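Local coordinates for putative nucleotide sugar epimerase/ dehydratase (Bordetella bronchiseptica, PDB 2Q1S), which binds NADH in a Rossmann fold and probably acts as a nucleotide-sugar epimerase or dehydratase in the biosynthesis of the lipopolysaccharide O-antigen, at residues A[238-243]-A[360-365]; A[91-96]-A[130-135]; A[281-286]-A[333-338]. One frame throughout, in Å; residues are numbered along the deposited sequence.

Interaction 1. Residues A[238-243]-A[360-365]; sequences FIYKAL and VIEQIM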
loop_
_atom_site.group_PDB
_atom_site.type_symbol
_atom_site.label_atom_id
_atom_site.label_comp_id
_atom_site.label_asym_id
_atom_site.label_seq_id
_atom_site.Cartn_x
_atom_site.Cartn_y
_atom_site.Cartn_z
ATOM N N PHE A 238 -19.131 12.348 -23.334
ATOM C CA PHE A 238 -19.404 12.574 -24.757
ATOM C C PHE A 238 -20.838 12.234 -25.141
ATOM O O PHE A 238 -21.454 12.971 -25.909
ATOM C CB PHE A 238 -18.445 11.776 -25.639
ATOM C CG PHE A 238 -17.073 12.374 -25.770
ATOM C CD1 PHE A 238 -16.695 13.515 -25.055
ATOM C CD2 PHE A 238 -16.164 11.798 -26.646
ATOM C CE1 PHE A 238 -15.419 14.052 -25.199
ATOM C CE2 PHE A 238 -14.879 12.315 -26.787
ATOM C CZ PHE A 238 -14.503 13.451 -26.066
ATOM N N ILE A 239 -21.363 11.130 -24.616
ATOM C CA ILE A 239 -22.744 10.712 -24.917
ATOM C C ILE A 239 -23.733 11.758 -24.415
ATOM O O ILE A 239 -24.670 12.172 -25.131
ATOM C CB ILE A 239 -23.063 9.305 -24.356
ATOM C CG1 ILE A 239 -22.285 8.255 -25.158
ATOM C CG2 ILE A 239 -24.563 9.011 -24.412
ATOM C CD1 ILE A 239 -22.373 6.834 -24.592
ATOM N N TYR A 240 -23.508 12.202 -23.186
ATOM C CA TYR A 240 -24.385 13.225 -22.621
ATOM C C TYR A 240 -24.382 14.491 -23.489
ATOM O O TYR A 240 -25.456 14.972 -23.898
ATOM C CB TYR A 240 -23.996 13.560 -21.169
ATOM C CG TYR A 240 -24.839 14.672 -20.589
ATOM C CD1 TYR A 240 -26.133 14.427 -20.118
ATOM C CD2 TYR A 240 -24.362 15.987 -20.562
ATOM C CE1 TYR A 240 -26.927 15.468 -19.622
ATOM C CE2 TYR A 240 -25.123 17.017 -20.043
ATOM C CZ TYR A 240 -26.409 16.758 -19.588
ATOM O OH TYR A 240 -27.169 17.795 -19.090
ATOM N N LYS A 241 -23.185 15.010 -23.788
ATOM C CA LYS A 241 -23.048 16.275 -24.528
ATOM C C LYS A 241 -23.591 16.142 -25.955
ATOM O O LYS A 241 -24.217 17.076 -26.482
ATOM C CB LYS A 241 -21.596 16.764 -24.522
ATOM C CG LYS A 241 -21.156 17.316 -23.166
ATOM C CD LYS A 241 -19.681 17.667 -23.097
ATOM C CE LYS A 241 -19.466 18.715 -21.988
ATOM N NZ LYS A 241 -18.031 18.910 -21.648
ATOM N N ALA A 242 -23.352 14.985 -26.576
ATOM C CA ALA A 242 -23.871 14.697 -27.919
ATOM C C ALA A 242 -25.398 14.671 -27.946
ATOM O O ALA A 242 -26.024 15.266 -28.841
ATOM C CB ALA A 242 -23.319 13.396 -28.429
ATOM N N LEU A 243 -25.992 14.006 -26.958
ATOM C CA LEU A 243 -27.450 13.994 -26.777
ATOM C C LEU A 243 -28.059 15.381 -26.540
ATOM O O LEU A 243 -29.236 15.582 -26.802
ATOM C CB LEU A 243 -27.847 13.034 -25.642
ATOM C CG LEU A 243 -27.790 11.523 -25.921
ATOM C CD1 LEU A 243 -28.258 10.783 -24.688
ATOM C CD2 LEU A 243 -28.685 11.166 -27.113
ATOM N N VAL A 360 -33.475 11.449 -15.422
ATOM C CA VAL A 360 -33.027 10.940 -14.138
ATOM C C VAL A 360 -31.556 11.311 -13.983
ATOM O O VAL A 360 -31.117 11.743 -12.905
ATOM C CB VAL A 360 -33.265 9.404 -14.045
ATOM C CG1 VAL A 360 -32.373 8.754 -13.014
ATOM C CG2 VAL A 360 -34.718 9.123 -13.714
ATOM N N ILE A 361 -30.795 11.154 -15.062
ATOM C CA ILE A 361 -29.363 11.475 -15.013
ATOM C C ILE A 361 -29.149 12.970 -14.790
ATOM O O ILE A 361 -28.293 13.364 -13.986
ATOM C CB ILE A 361 -28.615 10.993 -16.276
ATOM C CG1 ILE A 361 -28.681 9.461 -16.376
ATOM C CG2 ILE A 361 -27.155 11.453 -16.255
ATOM C CD1 ILE A 361 -28.220 8.895 -17.710
ATOM N N GLU A 362 -29.941 13.791 -15.483
ATOM C CA GLU A 362 -29.851 15.236 -15.318
ATOM C C GLU A 362 -30.109 15.691 -13.884
ATOM O O GLU A 362 -29.411 16.575 -13.381
ATOM C CB GLU A 362 -30.733 15.963 -16.344
ATOM C CG GLU A 362 -29.909 16.244 -17.583
ATOM C CD GLU A 362 -30.707 16.670 -18.779
ATOM O OE1 GLU A 362 -31.948 16.440 -18.827
ATOM O OE2 GLU A 362 -30.061 17.231 -19.693
ATOM N N GLN A 363 -31.082 15.068 -13.227
ATOM C CA GLN A 363 -31.430 15.395 -11.841
ATOM C C GLN A 363 -30.290 15.015 -10.884
ATOM O O GLN A 363 -30.000 15.734 -9.920
ATOM C CB GLN A 363 -32.713 14.673 -11.428
ATOM C CG GLN A 363 -33.399 15.244 -10.186
ATOM N N ILE A 364 -29.652 13.881 -11.161
ATOM C CA ILE A 364 -28.507 13.434 -10.372
ATOM C C ILE A 364 -27.327 14.408 -10.512
ATOM O O ILE A 364 -26.762 14.850 -9.505
ATOM C CB ILE A 364 -28.164 11.974 -10.742
ATOM C CG1 ILE A 364 -29.299 11.073 -10.224
ATOM C CG2 ILE A 364 -26.786 11.568 -10.202
ATOM C CD1 ILE A 364 -29.367 9.679 -10.810
ATOM N N MET A 365 -26.994 14.764 -11.756
ATOM C CA MET A 365 -25.929 15.737 -12.059
ATOM C C MET A 365 -26.146 17.075 -11.381
ATOM O O MET A 365 -25.196 17.684 -10.900
ATOM C CB MET A 365 -25.818 15.975 -13.564
ATOM C CG MET A 365 -25.345 14.752 -14.352
ATOM S SD MET A 365 -25.610 14.997 -16.138
ATOM C CE MET A 365 -24.249 16.084 -16.574
#

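Interaction 2. Residues A[91-96]-A[130-135]; sequences ALLASL and TLKLYE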
loop_
_atom_site.group_PDB
_atom_site.type_symbol
_atom_site.label_atom_id
_atom_site.label_comp_id
_atom_site.label_asym_id
_atom_site.label_seq_id
_atom_site.Cartn_x
_atom_site.Cartn_y
_atom_site.Cartn_z
ATOM N N ALA A 91 -18.466 -3.188 12.885
ATOM C CA ALA A 91 -19.673 -3.959 13.204
ATOM C C ALA A 91 -20.108 -4.797 12.018
ATOM O O ALA A 91 -20.408 -6.003 12.163
ATOM C CB ALA A 91 -20.787 -3.022 13.611
ATOM N N LEU A 92 -20.140 -4.181 10.838
ATOM C CA LEU A 92 -20.564 -4.921 9.641
ATOM C C LEU A 92 -19.654 -6.116 9.422
ATOM O O LEU A 92 -20.111 -7.236 9.256
ATOM C CB LEU A 92 -20.649 -4.024 8.389
ATOM C CG LEU A 92 -21.055 -4.785 7.112
ATOM C CD1 LEU A 92 -22.501 -5.215 7.024
ATOM C CD2 LEU A 92 -20.690 -3.977 5.887
ATOM N N LEU A 93 -18.342 -5.881 9.429
ATOM C CA LEU A 93 -17.389 -6.941 9.267
ATOM C C LEU A 93 -17.577 -8.074 10.293
ATOM O O LEU A 93 -17.587 -9.242 9.911
ATOM C CB LEU A 93 -15.963 -6.374 9.288
ATOM C CG LEU A 93 -15.527 -5.607 8.028
ATOM C CD1 LEU A 93 -14.326 -4.694 8.414
ATOM C CD2 LEU A 93 -15.220 -6.493 6.803
ATOM N N ALA A 94 -17.768 -7.734 11.575
ATOM C CA ALA A 94 -17.892 -8.789 12.582
ATOM C C ALA A 94 -19.197 -9.581 12.393
ATOM O O ALA A 94 -19.264 -10.760 12.782
ATOM C CB ALA A 94 -17.820 -8.212 13.975
ATOM N N SER A 95 -20.197 -8.935 11.783
ATOM C CA SER A 95 -21.506 -9.544 11.531
ATOM C C SER A 95 -21.489 -10.539 10.387
ATOM O O SER A 95 -22.407 -11.365 10.309
ATOM C CB SER A 95 -22.616 -8.492 11.274
ATOM O OG SER A 95 -22.603 -8.032 9.921
ATOM N N LEU A 96 -20.510 -10.440 9.490
ATOM C CA LEU A 96 -20.469 -11.310 8.320
ATOM C C LEU A 96 -20.318 -12.766 8.744
ATOM O O LEU A 96 -19.561 -13.092 9.669
ATOM C CB LEU A 96 -19.330 -10.916 7.380
ATOM C CG LEU A 96 -19.463 -9.532 6.726
ATOM C CD1 LEU A 96 -18.303 -9.302 5.756
ATOM C CD2 LEU A 96 -20.790 -9.389 5.992
ATOM N N THR A 130 -9.884 -3.116 1.097
ATOM C CA THR A 130 -9.369 -4.428 0.746
ATOM C C THR A 130 -8.782 -5.163 1.947
ATOM O O THR A 130 -9.046 -6.361 2.168
ATOM C CB THR A 130 -8.329 -4.301 -0.367
ATOM O OG1 THR A 130 -8.922 -3.547 -1.438
ATOM C CG2 THR A 130 -7.902 -5.683 -0.871
ATOM N N LEU A 131 -7.957 -4.455 2.723
ATOM C CA LEU A 131 -7.294 -5.085 3.866
ATOM C C LEU A 131 -8.340 -5.592 4.887
ATOM O O LEU A 131 -8.228 -6.741 5.348
ATOM C CB LEU A 131 -6.349 -4.043 4.522
ATOM C CG LEU A 131 -5.606 -4.673 5.702
ATOM C CD1 LEU A 131 -4.759 -5.868 5.276
ATOM C CD2 LEU A 131 -4.747 -3.565 6.361
ATOM N N LYS A 132 -9.284 -4.743 5.277
ATOM C CA LYS A 132 -10.252 -5.135 6.307
ATOM C C LYS A 132 -11.165 -6.257 5.798
ATOM O O LYS A 132 -11.515 -7.161 6.555
ATOM C CB LYS A 132 -11.042 -3.954 6.820
ATOM C CG LYS A 132 -10.106 -2.941 7.521
ATOM C CD LYS A 132 -10.876 -1.843 8.234
ATOM C CE LYS A 132 -11.537 -2.271 9.551
ATOM N NZ LYS A 132 -12.201 -1.148 10.264
ATOM N N LEU A 133 -11.518 -6.193 4.520
ATOM C CA LEU A 133 -12.341 -7.261 3.950
ATOM C C LEU A 133 -11.595 -8.570 4.021
ATOM O O LEU A 133 -12.118 -9.603 4.513
ATOM C CB LEU A 133 -12.716 -6.889 2.505
ATOM C CG LEU A 133 -13.520 -8.015 1.803
ATOM C CD1 LEU A 133 -14.888 -8.301 2.427
ATOM C CD2 LEU A 133 -13.648 -7.680 0.334
ATOM N N TYR A 134 -10.368 -8.604 3.502
ATOM C CA TYR A 134 -9.585 -9.828 3.444
ATOM C C TYR A 134 -9.322 -10.379 4.845
ATOM O O TYR A 134 -9.352 -11.598 5.080
ATOM C CB TYR A 134 -8.281 -9.563 2.717
ATOM C CG TYR A 134 -8.417 -9.430 1.207
ATOM C CD1 TYR A 134 -9.691 -9.444 0.576
ATOM C CD2 TYR A 134 -7.286 -9.283 0.406
ATOM C CE1 TYR A 134 -9.791 -9.362 -0.806
ATOM C CE2 TYR A 134 -7.363 -9.170 -0.968
ATOM C CZ TYR A 134 -8.625 -9.193 -1.583
ATOM O OH TYR A 134 -8.707 -9.096 -2.961
ATOM N N GLU A 135 -9.070 -9.477 5.795
ATOM C CA GLU A 135 -8.819 -9.895 7.176
ATOM C C GLU A 135 -10.027 -10.627 7.773
ATOM O O GLU A 135 -9.874 -11.601 8.516
ATOM C CB GLU A 135 -8.433 -8.676 8.022
ATOM C CG GLU A 135 -8.048 -8.979 9.462
ATOM C CD GLU A 135 -6.802 -9.854 9.644
ATOM O OE1 GLU A 135 -6.040 -10.199 8.698
ATOM O OE2 GLU A 135 -6.627 -10.269 10.813
#

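Interaction 3. Residues A[281-286]-A[333-338]; sequences GVYNIA and RELGFS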
loop_
_atom_site.group_PDB
_atom_site.type_symbol
_atom_site.label_atom_id
_atom_site.label_comp_id
_atom_site.label_asym_id
_atom_site.label_seq_id
_atom_site.Cartn_x
_atom_site.Cartn_y
_atom_site.Cartn_z
ATOM N N GLY A 281 -4.030 -15.934 -8.687
ATOM C CA GLY A 281 -3.697 -15.505 -10.025
ATOM C C GLY A 281 -4.248 -14.160 -10.436
ATOM O O GLY A 281 -4.970 -13.503 -9.685
ATOM N N VAL A 282 -3.893 -13.787 -11.675
ATOM C CA VAL A 282 -4.293 -12.480 -12.247
ATOM C C VAL A 282 -4.616 -12.641 -13.730
ATOM O O VAL A 282 -3.902 -13.353 -14.450
ATOM C CB VAL A 282 -3.241 -11.348 -12.009
ATOM C CG1 VAL A 282 -1.823 -11.737 -12.503
ATOM C CG2 VAL A 282 -3.692 -10.048 -12.603
ATOM N N TYR A 283 -5.677 -11.951 -14.161
ATOM C CA TYR A 283 -6.130 -12.017 -15.554
ATOM C C TYR A 283 -6.473 -10.634 -16.040
ATOM O O TYR A 283 -7.174 -9.902 -15.383
ATOM C CB TYR A 283 -7.386 -12.882 -15.703
ATOM C CG TYR A 283 -7.194 -14.312 -15.283
ATOM C CD1 TYR A 283 -7.360 -14.678 -13.927
ATOM C CD2 TYR A 283 -6.817 -15.294 -16.198
ATOM C CE1 TYR A 283 -7.145 -15.999 -13.515
ATOM C CE2 TYR A 283 -6.632 -16.609 -15.781
ATOM C CZ TYR A 283 -6.782 -16.948 -14.453
ATOM O OH TYR A 283 -6.597 -18.268 -14.069
ATOM N N ASN A 284 -5.968 -10.286 -17.212
ATOM C CA ASN A 284 -6.476 -9.107 -17.930
ATOM C C ASN A 284 -7.861 -9.412 -18.510
ATOM O O ASN A 284 -8.041 -10.440 -19.187
ATOM C CB ASN A 284 -5.564 -8.710 -19.095
ATOM C CG ASN A 284 -4.167 -8.316 -18.654
ATOM O OD1 ASN A 284 -3.966 -7.823 -17.569
ATOM N ND2 ASN A 284 -3.197 -8.522 -19.532
ATOM N N ILE A 285 -8.822 -8.527 -18.234
ATOM C CA ILE A 285 -10.160 -8.573 -18.843
ATOM C C ILE A 285 -10.204 -7.343 -19.797
ATOM O O ILE A 285 -10.307 -6.189 -19.367
ATOM C CB ILE A 285 -11.273 -8.507 -17.723
ATOM C CG1 ILE A 285 -11.124 -9.720 -16.774
ATOM C CG2 ILE A 285 -12.687 -8.455 -18.341
ATOM C CD1 ILE A 285 -11.062 -11.086 -17.440
ATOM N N ALA A 286 -10.012 -7.626 -21.088
ATOM C CA ALA A 286 -9.668 -6.595 -22.071
ATOM C C ALA A 286 -10.274 -6.905 -23.425
ATOM O O ALA A 286 -10.488 -8.058 -23.754
ATOM C CB ALA A 286 -8.142 -6.479 -22.200
ATOM N N ARG A 333 -7.531 -18.375 -22.954
ATOM C CA ARG A 333 -6.999 -19.742 -22.960
ATOM C C ARG A 333 -7.457 -20.507 -21.720
ATOM O O ARG A 333 -7.900 -21.659 -21.809
ATOM C CB ARG A 333 -5.468 -19.697 -23.042
ATOM C CG ARG A 333 -4.778 -21.064 -22.984
ATOM C CD ARG A 333 -3.257 -20.937 -22.974
ATOM N NE ARG A 333 -2.797 -20.139 -21.838
ATOM C CZ ARG A 333 -2.270 -18.913 -21.925
ATOM N NH1 ARG A 333 -2.097 -18.321 -23.109
ATOM N NH2 ARG A 333 -1.896 -18.290 -20.814
ATOM N N GLU A 334 -7.349 -19.857 -20.563
ATOM C CA GLU A 334 -7.641 -20.502 -19.294
ATOM C C GLU A 334 -9.107 -20.457 -18.898
ATOM O O GLU A 334 -9.591 -21.354 -18.216
ATOM C CB GLU A 334 -6.830 -19.848 -18.184
ATOM C CG GLU A 334 -5.379 -20.211 -18.198
ATOM C CD GLU A 334 -4.670 -19.778 -16.938
ATOM O OE1 GLU A 334 -5.349 -19.565 -15.895
ATOM O OE2 GLU A 334 -3.426 -19.671 -16.999
ATOM N N LEU A 335 -9.808 -19.400 -19.293
ATOM C CA LEU A 335 -11.166 -19.190 -18.824
ATOM C C LEU A 335 -12.191 -19.322 -19.934
ATOM O O LEU A 335 -13.396 -19.314 -19.670
ATOM C CB LEU A 335 -11.297 -17.793 -18.186
ATOM C CG LEU A 335 -10.231 -17.403 -17.157
ATOM C CD1 LEU A 335 -10.506 -16.002 -16.649
ATOM C CD2 LEU A 335 -10.198 -18.373 -15.980
ATOM N N GLY A 336 -11.711 -19.421 -21.173
ATOM C CA GLY A 336 -12.600 -19.393 -22.336
ATOM C C GLY A 336 -13.332 -18.069 -22.489
ATOM O O GLY A 336 -14.388 -18.012 -23.126
ATOM N N PHE A 337 -12.774 -17.006 -21.907
ATOM C CA PHE A 337 -13.410 -15.698 -21.961
ATOM C C PHE A 337 -12.818 -14.802 -23.057
ATOM O O PHE A 337 -11.598 -14.698 -23.163
ATOM C CB PHE A 337 -13.321 -14.988 -20.599
ATOM C CG PHE A 337 -13.725 -13.549 -20.673
ATOM C CD1 PHE A 337 -15.065 -13.185 -20.610
ATOM C CD2 PHE A 337 -12.779 -12.565 -20.887
ATOM C CE1 PHE A 337 -15.440 -11.860 -20.721
ATOM C CE2 PHE A 337 -13.149 -11.237 -20.989
ATOM C CZ PHE A 337 -14.489 -10.887 -20.910
ATOM N N SER A 338 -13.687 -14.192 -23.888
ATOM C CA SER A 338 -13.294 -13.100 -24.808
ATOM C C SER A 338 -14.347 -11.980 -24.755
ATOM O O SER A 338 -15.555 -12.240 -24.681
ATOM C CB SER A 338 -13.072 -13.579 -26.250
ATOM O OG SER A 338 -14.185 -14.302 -26.645
#

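Interaction 1. Residues A[238-243]-A[360-365]
The first torsion of Tyr240 sets its CG opposite the backbone N (chi1 177°), which carries the ring out from helix 234-243 toward Glu362 and Met365 of segment 360-365. Met365 answers from the opposite direction: its chain runs extended to SD and then bends at chi3 (77°), and this last turn lays the thioether over one face of the tyrosine. CE of Met365 lies 3.8 Å from the centroid of the Tyr240 ring and only 15° off the ring normal, a CH-pi contact. The sulfur sits over the same ring, with SD of Met365 4.0 Å from the centroid of Tyr240, so the pair is also a Met-aromatic contact. Both segments are helical, and the contact joins the helix that ends at Leu243 to one near the C terminus, at the periphery of this extended short-chain dehydrogenase/reductase fold. At the phenolic end Glu362 comes in across the ring at about a right angle, its CG at the ring edge and in plane. Tyr240 OH donates to OE2 of Glu362 at 3.0 Å, using the anti lone pair of that oxygen, with the carboxylate turned nearly perpendicular to the ring. The same OE2 has a stronger partner in Lys244, just beyond the first segment, whose NZ forms a salt bridge with it. Leu218 also packs on Tyr240, while Met365 rests on Trp231 as well.

Interaction 2. Residues A[91-96]-A[130-135]
Leu93 reaches from helix 90-95 to the flank of helix 128-137 and divides its two methyl groups between neighbouring residues there. Its CG stands beside the backbone N (chi1 -74°) and chi2 is close to trans, a common leucine shape that spreads CD1 and CD2 across the facing helix. CD1 of Leu93 meets the aliphatic part of Lys132, 3.7 Å from CB of that lysine and 3.9 Å from its CE. One methyl can touch two carbons so far apart along the chain because Lys132 is bent at chi3 (75°), which folds CE back toward the leucine. CD2 of Leu93 lies instead against the backbone, 4.1 Å from CA of Leu133. The two side chains, Leu93 and Lys132, cross at about a right angle.

Both helices belong to the Rossmann-type nucleotide-binding part of the protein, and the two meet through apolar groups, with no hydrogen bond between the segments. Leu133 contributes less directly: it starts away from segment 91-96, though its branch curls back toward it. It also packs on Ile87, a residue of the NADH site. The bend in Lys132 also delivers its ammonium group to the start of the first helix, where NZ forms a salt bridge with Asp90 and a hydrogen bond to the carbonyl of Thr88. Lys132 packs in addition on Leu120 of the second subunit.

Interaction 3. Residues A[281-286]-A[333-338]
Tyr283 is gripped by two successive residues of the second segment, Glu334 at its hydroxyl and Leu335 over its ring. OH of Tyr283 donates to OE1 of Glu334 at 2.6 Å, a short bond that meets the carboxylate oxygen nearly along its C-O axis. OE1 lies at the edge of the ring and in its plane, whereas the carboxylate as a whole is turned 87° from that plane. Leu335 takes one face: its CD1 stands 4.0 Å from the centroid of the Tyr283 ring, 18° off the normal, in a CH-pi contact, and CD2 of the same leucine reaches CZ of Tyr283, also at 4.0 Å. Two residues further along each segment a second apolar pair forms, where CG2 of Ile285 touches CE2 of Phe337 at 3.9 Å. Phe337 swings toward the isoleucine because its CG is trans to the backbone N (chi1 169°), and the two side chains meet at about a right angle.

Further out, the tyrosine hydroxyl is held a second time, by the backbone N of Thr278, and Lys330 makes a cation-pi contact with the ring. Cys273 of helix 263-276 packs on both Tyr283 and Ile285, while Leu335 leans on Ala272 and Asp276 of that helix. Gly336, with positive phi, is the first residue to leave helical geometry and turns the chain toward Phe337. Backbone hydrogen bonds join Tyr283 to Arg205 and Arg207. Helix 329-335 and the turn after it thus pack on strand 281-284, which pairs in parallel with strand 203-212, at one margin of the sheet of this extended short-chain dehydrogenase/reductase fold.

Overall arrangement
From the N terminus, interaction 2 comes first: 91-96 meets 130-135 after a loop of 33 residues, within the nucleotide-binding half of the chain, and it closes before either of the others opens. Interaction 1 then opens at 238-243 and closes only at 360-365, a span of 116 residues that ties helix 234-243 to helix 358-366 near the C terminus. Interaction 3 falls wholly within that span, joining strand 281-284 of the central sheet to the end of helix 329-335. None of the three touches another. Interaction 1 lies across the chain's centre from both others, its centre about 36 Å from that of interaction 2 and about 33 Å from that of interaction 3.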